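Side-chain contacts in mutT/nudix family protein (Listeria innocua, PDB 3I9X), which probably acts as a Nudix hydrolase, a family that cleaves nucleoside diphosphates linked to other groups, and is represented here by its Nudix-domain portion: residues F159-L162 with D163-K166; G74-D77 with E78-A82; V37-N41 with G42-L46. All coordinates share one frame; numbering follows the deposited sequence.

In the fold
Three local contacts follow one another in series along the Nudix domain, without nesting or crossing. Contact 3 comes first, closing the hairpin between strands 27-40 and 43-52. Contact 2 leads from strand 69-75 through a tight turn into helix 82-94 and opens the Nudix box. Contact 1, near the C terminus, starts helix 161-177, whose later residues pack on the strands of contact 3. Contacts 2 and 3 lie on opposite sides of the centre of the chain, their own centres about 35 Å apart, yet strand 69-75 pairs with both hairpin strands. One mixed sheet therefore connects them, while contact 1 sets the C-terminal helix against it.

Contact 1: F159-L162 with D163-K166; sequences FDHL and DMLK
The first turn of helix 161-177, the C-terminal helix of this Nudix domain, lays His161 and Met164 side by side and brings Leu162 to Lys166. The thioether meets the imidazole obliquely, Met164 SD lying 3.8 Å from His161 CD2, in a sulfur-aromatic contact. Met164 CG sits beside the backbone N (chi1 -77°) and SD continues in an extended course, which sets the sulfur beside the ring. Asp160 OD1 lies in plane at the imidazole edge. Further round the helix, Leu162 CG approaches the aliphatic Lys166 CD at 4.2 Å, while Lys166 CG rests 3.3 Å from Leu162 O. Helical bonds run from Met164 N to Asp160 O at 3.2 Å, from Leu165 N to His161 O at 2.9 Å and from Lys166 N to Leu162 O at 3.0 Å. Asp160 occupies the N-cap position but its side chain makes no capping bond; its OD2 instead forms a salt bridge with Arg112. In the crystal, NE2 bonds a glycerol that may mark a pocket. The bond between ND1 and Val71 N, with Phe159 CD1 over one face near the rim, holds the imidazole with its CD2-NE2 side turned to the sulfur.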
ATOM      1  N   PHE A 159       8.792   4.230  16.038  1.00 40.23           N
ATOM      2  CA  PHE A 159       7.495   4.356  15.333  1.00 40.54           C
ATOM      3  C   PHE A 159       6.735   3.064  15.471  1.00 40.41           C
ATOM      4  O   PHE A 159       6.677   2.490  16.573  1.00 41.16           O
ATOM      5  CB  PHE A 159       7.706   4.704  13.840  1.00 41.22           C
ATOM      6  CG  PHE A 159       8.688   5.835  13.595  1.00 42.22           C
ATOM      7  CD1 PHE A 159       9.910   5.587  12.970  1.00 43.01           C
ATOM      8  CD2 PHE A 159       8.370   7.147  13.935  1.00 41.72           C
ATOM      9  CE1 PHE A 159      10.818   6.614  12.726  1.00 41.12           C
ATOM     10  CE2 PHE A 159       9.293   8.174  13.706  1.00 43.25           C
ATOM     11  CZ  PHE A 159      10.504   7.904  13.106  1.00 42.74           C
ATOM     12  N   ASP A 160       6.123   2.585  14.392  1.00 39.84           N
ATOM     13  CA  ASP A 160       5.456   1.280  14.462  1.00 39.48           C
ATOM     14  C   ASP A 160       6.348   0.185  13.918  1.00 38.84           C
ATOM     15  O   ASP A 160       5.844  -0.850  13.471  1.00 40.37           O
ATOM     16  CB  ASP A 160       4.100   1.289  13.711  1.00 39.30           C
ATOM     17  CG  ASP A 160       4.211   1.738  12.278  1.00 38.33           C
ATOM     18  OD1 ASP A 160       5.297   2.147  11.810  1.00 43.12           O
ATOM     19  OD2 ASP A 160       3.169   1.761  11.610  1.00 41.51           O
ATOM     20  N   HIS A 161       7.658   0.388  13.911  1.00 37.76           N
ATOM     21  CA  HIS A 161       8.524  -0.549  13.211  1.00 37.84           C
ATOM     22  C   HIS A 161       8.542  -1.967  13.759  1.00 39.24           C
ATOM     23  O   HIS A 161       8.884  -2.895  12.989  1.00 38.68           O
ATOM     24  CB  HIS A 161       9.933  -0.005  12.995  1.00 36.65           C
ATOM     25  CG  HIS A 161       9.974   1.093  11.999  1.00 35.07           C
ATOM     26  ND1 HIS A 161      11.148   1.640  11.512  1.00 33.71           N
ATOM     27  CD2 HIS A 161       8.967   1.777  11.414  1.00 35.68           C
ATOM     28  CE1 HIS A 161      10.855   2.604  10.658  1.00 36.60           C
ATOM     29  NE2 HIS A 161       9.535   2.701  10.575  1.00 35.83           N
ATOM     30  N   LEU A 162       8.164  -2.149  15.027  1.00 39.61           N
ATOM     31  CA  LEU A 162       7.968  -3.473  15.574  1.00 41.52           C
ATOM     32  C   LEU A 162       6.848  -4.201  14.800  1.00 43.23           C
ATOM     33  O   LEU A 162       6.951  -5.403  14.506  1.00 42.26           O
ATOM     34  CB  LEU A 162       7.575  -3.427  17.051  1.00 41.08           C
ATOM     35  CG  LEU A 162       7.345  -4.838  17.642  1.00 43.67           C
ATOM     36  CD1 LEU A 162       8.544  -5.741  17.365  1.00 39.99           C
ATOM     37  CD2 LEU A 162       6.957  -4.858  19.183  1.00 43.03           C
ATOM     38  N   ASP A 163       5.762  -3.474  14.531  1.00 44.57           N
ATOM     39  CA  ASP A 163       4.657  -4.011  13.742  1.00 45.20           C
ATOM     40  C   ASP A 163       5.096  -4.359  12.328  1.00 44.44           C
ATOM     41  O   ASP A 163       4.741  -5.430  11.817  1.00 44.91           O
ATOM     42  CB  ASP A 163       3.498  -3.026  13.697  1.00 46.58           C
ATOM     43  CG  ASP A 163       2.823  -2.904  15.036  1.00 50.86           C
ATOM     44  OD1 ASP A 163       2.837  -3.926  15.781  1.00 61.50           O
ATOM     45  OD2 ASP A 163       2.301  -1.813  15.367  1.00 54.93           O
ATOM     46  N   MET A 164       5.872  -3.470  11.710  1.00 42.65           N
ATOM     47  CA  MET A 164       6.457  -3.740  10.403  1.00 41.22           C
ATOM     48  C   MET A 164       7.304  -5.042  10.446  1.00 40.81           C
ATOM     49  O   MET A 164       7.154  -5.898   9.585  1.00 39.05           O
ATOM     50  CB  MET A 164       7.323  -2.596   9.891  1.00 40.45           C
ATOM     51  CG  MET A 164       6.634  -1.322   9.314  1.00 40.76           C
ATOM     52  SD  MET A 164       7.853  -0.288   8.445  1.00 31.29           S
ATOM     53  CE  MET A 164       8.908  -1.513   8.252  1.00 31.77           C
ATOM     54  N   LEU A 165       8.173  -5.203  11.441  1.00 40.71           N
ATOM     55  CA  LEU A 165       9.045  -6.360  11.460  1.00 41.53           C
ATOM     56  C   LEU A 165       8.280  -7.645  11.694  1.00 42.45           C
ATOM     57  O   LEU A 165       8.654  -8.661  11.127  1.00 41.89           O
ATOM     58  CB  LEU A 165      10.183  -6.307  12.485  1.00 40.56           C
ATOM     59  CG  LEU A 165      11.207  -5.184  12.569  1.00 43.94           C
ATOM     60  CD1 LEU A 165      12.436  -5.724  13.334  1.00 44.85           C
ATOM     61  CD2 LEU A 165      11.595  -4.537  11.268  1.00 40.04           C
ATOM     62  N   LYS A 166       7.264  -7.622  12.563  1.00 44.22           N
ATOM     63  CA  LYS A 166       6.449  -8.805  12.823  1.00 45.82           C
ATOM     64  C   LYS A 166       5.665  -9.224  11.590  1.00 45.58           C
ATOM     65  O   LYS A 166       5.622 -10.415  11.286  1.00 46.69           O
ATOM     66  CB  LYS A 166       5.480  -8.579  13.997  1.00 47.65           C
ATOM     67  CG  LYS A 166       6.154  -8.508  15.356  1.00 50.94           C
ATOM     68  CD  LYS A 166       5.152  -8.178  16.471  1.00 56.65           C
ATOM     69  CE  LYS A 166       5.496  -8.917  17.765  1.00 61.82           C
ATOM     70  NZ  LYS A 166       4.539  -8.577  18.890  1.00 65.13           N
TER

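Contact 2: G74-D77 with E78-A82; sequences GFVD and ENESA
Glu80 folds back on Asp77 where strand 69-75 gives way to helix 82-94, in the stretch that opens the Nudix box: Gly74 and Glu80 match the first glycine and first glutamate of that signature. Three hydrogen bonds shape the bend. Glu80 N donates to Asp77 O at 2.9 Å, closing a type I beta turn, and Asn79 N reaches Asp77 OD2 at 3.1 Å from above the carboxylate plane, an Asx turn laid over the same residues. The third runs from Asp77 N to Glu80 OE2 at 3.1 Å, on the anti side and somewhat out of the carboxylate plane. Glu80 gets there with CG set between its own N and carbonyl carbon (chi1 67°) and the chain extended beyond. The other carboxylate oxygen, OE1, forms a salt bridge with Arg88, the arginine of the same signature, so one side chain ties turn to helix and is held at both oxygens. Apolar packing joins the two ends of the loop: Val76 CG2 meets Ala82 CB at 3.8 Å, and Val76 CG1 rests 3.7 Å from Glu80 CG. At the helix start, Ser81 is the N-cap, its OG bonded to Gln84 N, while Asp108 of the second subunit takes the N-H of Ala82. Within the turn, Glu80 CG lies 3.4 Å from Asp77 O, the same oxygen that accepts the Glu80 N-H.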
ATOM      1  N   GLY A  74      13.036   6.266   3.668  1.00 42.20           N
ATOM      2  CA  GLY A  74      13.037   7.721   3.499  1.00 42.42           C
ATOM      3  C   GLY A  74      11.721   8.207   2.938  1.00 44.35           C
ATOM      4  O   GLY A  74      10.832   7.388   2.584  1.00 42.52           O
ATOM      5  N   PHE A  75      11.591   9.541   2.850  1.00 45.67           N
ATOM      6  CA  PHE A  75      10.423  10.181   2.221  1.00 47.14           C
ATOM      7  C   PHE A  75      10.396   9.991   0.713  1.00 47.11           C
ATOM      8  O   PHE A  75      11.439  10.018   0.093  1.00 48.20           O
ATOM      9  CB  PHE A  75      10.356  11.658   2.627  1.00 48.27           C
ATOM     10  CG  PHE A  75      10.013  11.830   4.071  1.00 49.20           C
ATOM     11  CD1 PHE A  75       8.697  11.763   4.487  1.00 50.38           C
ATOM     12  CD2 PHE A  75      11.006  11.966   5.023  1.00 52.55           C
ATOM     13  CE1 PHE A  75       8.359  11.884   5.830  1.00 51.50           C
ATOM     14  CE2 PHE A  75      10.678  12.079   6.375  1.00 52.02           C
ATOM     15  CZ  PHE A  75       9.357  12.057   6.769  1.00 52.99           C
ATOM     16  N   VAL A  76       9.209   9.692   0.156  1.00 46.54           N
ATOM     17  CA  VAL A  76       8.997   9.606  -1.267  1.00 45.87           C
ATOM     18  C   VAL A  76       8.800  11.050  -1.793  1.00 48.38           C
ATOM     19  O   VAL A  76       8.173  11.873  -1.145  1.00 46.94           O
ATOM     20  CB  VAL A  76       7.749   8.734  -1.651  1.00 46.09           C
ATOM     21  CG1 VAL A  76       7.497   8.747  -3.195  1.00 41.66           C
ATOM     22  CG2 VAL A  76       7.887   7.260  -1.138  1.00 41.18           C
ATOM     23  N   ASP A  77       9.398  11.327  -2.947  1.00 51.95           N
ATOM     24  CA  ASP A  77       9.342  12.647  -3.611  1.00 55.20           C
ATOM     25  C   ASP A  77       8.114  12.704  -4.513  1.00 56.45           C
ATOM     26  O   ASP A  77       7.730  11.695  -5.152  1.00 54.98           O
ATOM     27  CB  ASP A  77      10.589  12.836  -4.505  1.00 56.76           C
ATOM     28  CG  ASP A  77      10.730  14.264  -5.039  1.00 59.83           C
ATOM     29  OD1 ASP A  77      11.177  15.126  -4.243  1.00 63.70           O
ATOM     30  OD2 ASP A  77      10.420  14.505  -6.235  1.00 62.30           O
ATOM     31  N   GLU A  78       7.524  13.894  -4.587  1.00 58.13           N
ATOM     32  CA  GLU A  78       6.375  14.144  -5.447  1.00 59.12           C
ATOM     33  C   GLU A  78       6.515  13.514  -6.806  1.00 58.33           C
ATOM     34  O   GLU A  78       5.532  13.017  -7.345  1.00 58.45           O
ATOM     35  CB  GLU A  78       6.112  15.653  -5.603  1.00 60.46           C
ATOM     36  CG  GLU A  78       7.308  16.457  -6.117  1.00 64.36           C
ATOM     37  CD  GLU A  78       6.950  17.878  -6.523  1.00 69.57           C
ATOM     38  OE1 GLU A  78       7.759  18.787  -6.167  1.00 71.58           O
ATOM     39  OE2 GLU A  78       5.887  18.072  -7.201  1.00 71.68           O
ATOM     40  N   ASN A  79       7.724  13.484  -7.356  1.00 58.12           N
ATOM     41  CA  ASN A  79       7.899  12.956  -8.715  1.00 58.18           C
ATOM     42  C   ASN A  79       8.414  11.511  -8.824  1.00 57.00           C
ATOM     43  O   ASN A  79       8.951  11.104  -9.858  1.00 57.17           O
ATOM     44  CB  ASN A  79       8.715  13.964  -9.553  1.00 59.20           C
ATOM     45  CG  ASN A  79       7.946  15.293  -9.776  1.00 62.65           C
ATOM     46  OD1 ASN A  79       8.269  16.328  -9.161  1.00 67.47           O
ATOM     47  ND2 ASN A  79       6.899  15.251 -10.629  1.00 64.41           N
ATOM     48  N   GLU A  80       8.180  10.703  -7.787  1.00 55.47           N
ATOM     49  CA  GLU A  80       8.441   9.253  -7.864  1.00 53.81           C
ATOM     50  C   GLU A  80       7.399   8.357  -7.126  1.00 51.30           C
ATOM     51  O   GLU A  80       6.575   8.830  -6.335  1.00 50.30           O
ATOM     52  CB  GLU A  80       9.850   8.961  -7.330  1.00 54.30           C
ATOM     53  CG  GLU A  80       9.986   9.227  -5.844  1.00 55.83           C
ATOM     54  CD  GLU A  80      11.441   9.215  -5.344  1.00 55.11           C
ATOM     55  OE1 GLU A  80      12.384   8.985  -6.138  1.00 55.07           O
ATOM     56  OE2 GLU A  80      11.614   9.474  -4.148  1.00 51.78           O
ATOM     57  N   SER A  81       7.443   7.070  -7.437  1.00 49.02           N
ATOM     58  CA  SER A  81       6.655   6.076  -6.729  1.00 48.21           C
ATOM     59  C   SER A  81       7.438   5.627  -5.500  1.00 47.09           C
ATOM     60  O   SER A  81       8.668   5.849  -5.409  1.00 45.31           O
ATOM     61  CB  SER A  81       6.394   4.889  -7.636  1.00 48.23           C
ATOM     62  OG  SER A  81       7.607   4.216  -7.885  1.00 48.42           O
ATOM     63  N   ALA A  82       6.729   5.018  -4.545  1.00 46.13           N
ATOM     64  CA  ALA A  82       7.363   4.514  -3.338  1.00 45.30           C
ATOM     65  C   ALA A  82       8.425   3.451  -3.700  1.00 45.28           C
ATOM     66  O   ALA A  82       9.454   3.369  -3.046  1.00 44.20           O
ATOM     67  CB  ALA A  82       6.332   3.962  -2.350  1.00 44.33           C
TER

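Contact 3: V37-N41 with G42-L46; sequences VKELN and GKPTL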
ATOM      1  N   VAL A  37      20.270 -14.176   5.121  1.00 45.46           N
ATOM      2  CA  VAL A  37      20.325 -15.424   5.858  1.00 45.76           C
ATOM      3  C   VAL A  37      21.805 -15.651   6.108  1.00 48.06           C
ATOM      4  O   VAL A  37      22.621 -15.475   5.213  1.00 47.97           O
ATOM      5  CB  VAL A  37      19.671 -16.584   5.096  1.00 45.61           C
ATOM      6  CG1 VAL A  37      20.042 -17.957   5.733  1.00 44.87           C
ATOM      7  CG2 VAL A  37      18.142 -16.439   5.072  1.00 43.00           C
ATOM      8  N   LYS A  38      22.167 -15.911   7.354  1.00 50.06           N
ATOM      9  CA  LYS A  38      23.545 -16.271   7.659  1.00 52.21           C
ATOM     10  C   LYS A  38      23.603 -17.090   8.930  1.00 53.68           C
ATOM     11  O   LYS A  38      22.619 -17.163   9.692  1.00 53.31           O
ATOM     12  CB  LYS A  38      24.458 -15.039   7.768  1.00 52.39           C
ATOM     13  CG  LYS A  38      24.247 -14.166   9.005  1.00 53.40           C
ATOM     14  CD  LYS A  38      25.211 -12.957   9.022  1.00 54.91           C
ATOM     15  CE  LYS A  38      25.894 -12.719  10.383  1.00 56.40           C
ATOM     16  NZ  LYS A  38      27.314 -12.325  10.207  1.00 57.33           N
ATOM     17  N   GLU A  39      24.771 -17.671   9.174  1.00 55.89           N
ATOM     18  CA  GLU A  39      24.896 -18.675  10.228  1.00 58.20           C
ATOM     19  C   GLU A  39      25.052 -18.028  11.590  1.00 57.95           C
ATOM     20  O   GLU A  39      25.910 -17.174  11.811  1.00 58.48           O
ATOM     21  CB  GLU A  39      26.049 -19.650   9.942  1.00 59.26           C
ATOM     22  CG  GLU A  39      25.946 -20.305   8.553  1.00 63.82           C
ATOM     23  CD  GLU A  39      25.622 -21.795   8.593  1.00 70.82           C
ATOM     24  OE1 GLU A  39      26.346 -22.551   9.306  1.00 73.40           O
ATOM     25  OE2 GLU A  39      24.667 -22.204   7.877  1.00 74.62           O
ATOM     26  N   LEU A  40      24.187 -18.436  12.495  1.00 58.41           N
ATOM     27  CA  LEU A  40      24.324 -18.087  13.895  1.00 59.32           C
ATOM     28  C   LEU A  40      24.365 -19.414  14.659  1.00 59.28           C
ATOM     29  O   LEU A  40      23.427 -20.207  14.569  1.00 58.64           O
ATOM     30  CB  LEU A  40      23.144 -17.223  14.336  1.00 59.13           C
ATOM     31  CG  LEU A  40      23.110 -16.816  15.802  1.00 59.53           C
ATOM     32  CD1 LEU A  40      24.193 -15.802  16.095  1.00 60.04           C
ATOM     33  CD2 LEU A  40      21.743 -16.286  16.155  1.00 60.33           C
ATOM     34  N   ASN A  41      25.461 -19.652  15.376  1.00 60.38           N
ATOM     35  CA  ASN A  41      25.705 -20.929  16.074  1.00 60.84           C
ATOM     36  C   ASN A  41      25.541 -22.096  15.078  1.00 61.41           C
ATOM     37  O   ASN A  41      24.768 -23.048  15.303  1.00 61.70           O
ATOM     38  CB  ASN A  41      24.771 -21.059  17.293  1.00 60.76           C
ATOM     39  CG  ASN A  41      24.832 -19.829  18.224  1.00 60.97           C
ATOM     40  OD1 ASN A  41      25.916 -19.322  18.543  1.00 60.11           O
ATOM     41  ND2 ASN A  41      23.660 -19.343  18.651  1.00 61.11           N
ATOM     42  N   GLY A  42      26.213 -21.961  13.931  1.00 62.11           N
ATOM     43  CA  GLY A  42      26.140 -22.949  12.851  1.00 62.11           C
ATOM     44  C   GLY A  42      24.756 -23.260  12.306  1.00 62.18           C
ATOM     45  O   GLY A  42      24.574 -24.296  11.658  1.00 62.92           O
ATOM     46  N   LYS A  43      23.780 -22.377  12.541  1.00 61.71           N
ATOM     47  CA  LYS A  43      22.439 -22.521  11.946  1.00 61.10           C
ATOM     48  C   LYS A  43      22.029 -21.301  11.083  1.00 59.12           C
ATOM     49  O   LYS A  43      22.172 -20.142  11.520  1.00 58.36           O
ATOM     50  CB  LYS A  43      21.396 -22.771  13.039  1.00 62.15           C
ATOM     51  CG  LYS A  43      20.168 -23.570  12.568  1.00 65.32           C
ATOM     52  CD  LYS A  43      19.165 -23.852  13.727  1.00 69.14           C
ATOM     53  CE  LYS A  43      17.970 -22.887  13.726  1.00 70.53           C
ATOM     54  NZ  LYS A  43      16.693 -23.565  14.170  1.00 71.85           N
ATOM     55  N   PRO A  44      21.526 -21.561   9.851  1.00 56.73           N
ATOM     56  CA  PRO A  44      21.092 -20.460   8.967  1.00 54.51           C
ATOM     57  C   PRO A  44      19.941 -19.677   9.565  1.00 51.68           C
ATOM     58  O   PRO A  44      18.861 -20.221   9.782  1.00 50.68           O
ATOM     59  CB  PRO A  44      20.667 -21.149   7.666  1.00 55.16           C
ATOM     60  CG  PRO A  44      20.616 -22.658   7.963  1.00 56.68           C
ATOM     61  CD  PRO A  44      21.395 -22.898   9.231  1.00 56.72           C
ATOM     62  N   THR A  45      20.188 -18.397   9.838  1.00 48.64           N
ATOM     63  CA  THR A  45      19.216 -17.566  10.545  1.00 45.88           C
ATOM     64  C   THR A  45      18.947 -16.244   9.790  1.00 43.70           C
ATOM     65  O   THR A  45      19.863 -15.603   9.249  1.00 42.59           O
ATOM     66  CB  THR A  45      19.690 -17.306  12.013  1.00 46.53           C
ATOM     67  OG1 THR A  45      19.906 -18.569  12.659  1.00 49.07           O
ATOM     68  CG2 THR A  45      18.655 -16.474  12.834  1.00 41.80           C
ATOM     69  N   LEU A  46      17.674 -15.878   9.755  1.00 41.76           N
ATOM     70  CA  LEU A  46      17.211 -14.654   9.112  1.00 40.90           C
ATOM     71  C   LEU A  46      17.727 -13.499   9.932  1.00 39.55           C
ATOM     72  O   LEU A  46      17.520 -13.478  11.133  1.00 37.63           O
ATOM     73  CB  LEU A  46      15.683 -14.622   9.088  1.00 40.55           C
ATOM     74  CG  LEU A  46      15.086 -13.513   8.196  1.00 42.82           C
ATOM     75  CD1 LEU A  46      15.269 -13.902   6.718  1.00 38.72           C
ATOM     76  CD2 LEU A  46      13.603 -13.265   8.507  1.00 41.61           C
TER
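Lys38 and Thr45 face each other as an antiparallel hydrogen-bonded pair in a two-residue beta hairpin, closed by a type I' turn from Leu40 to Lys43. Backbone bonds form the ladder: Lys38 N to Thr45 O at 3.0 Å and Thr45 N to Lys38 O at 2.7 Å, then Leu40 N to Lys43 O and Lys43 N to Leu40 O. Asn41 and Gly42 fill the turn's corners with positive phi (52° and 57°), a pairing well known in type I' hairpins. One carbonyl does double duty, since Thr45 OG1 also donates to Lys43 O at 3.0 Å, from the face of its plane opposite to that of Leu40 N; the bond holds the hydroxyl, which also lies 3.9 Å from Leu40 CB. On the face of Val37, Glu39, Pro44 and Leu46 the contacts are largely apolar: Val37 CG1 crosses Pro44 at an angle, touching its CB at 3.8 Å, and Val37 CG2 lies 4.2 Å from Leu46 CD1. Glu39 runs alongside the proline, and a bend at chi2 (-111°) brings its OE2 to 3.6 Å from Pro44 CD. The turn end is largely exposed. Farther from it, Lys38 NZ forms a salt bridge with Glu133 of helix 129-137, and helix 161-177 packs on the Val37 and Leu46 face through Phe169, Ile172 and Phe176.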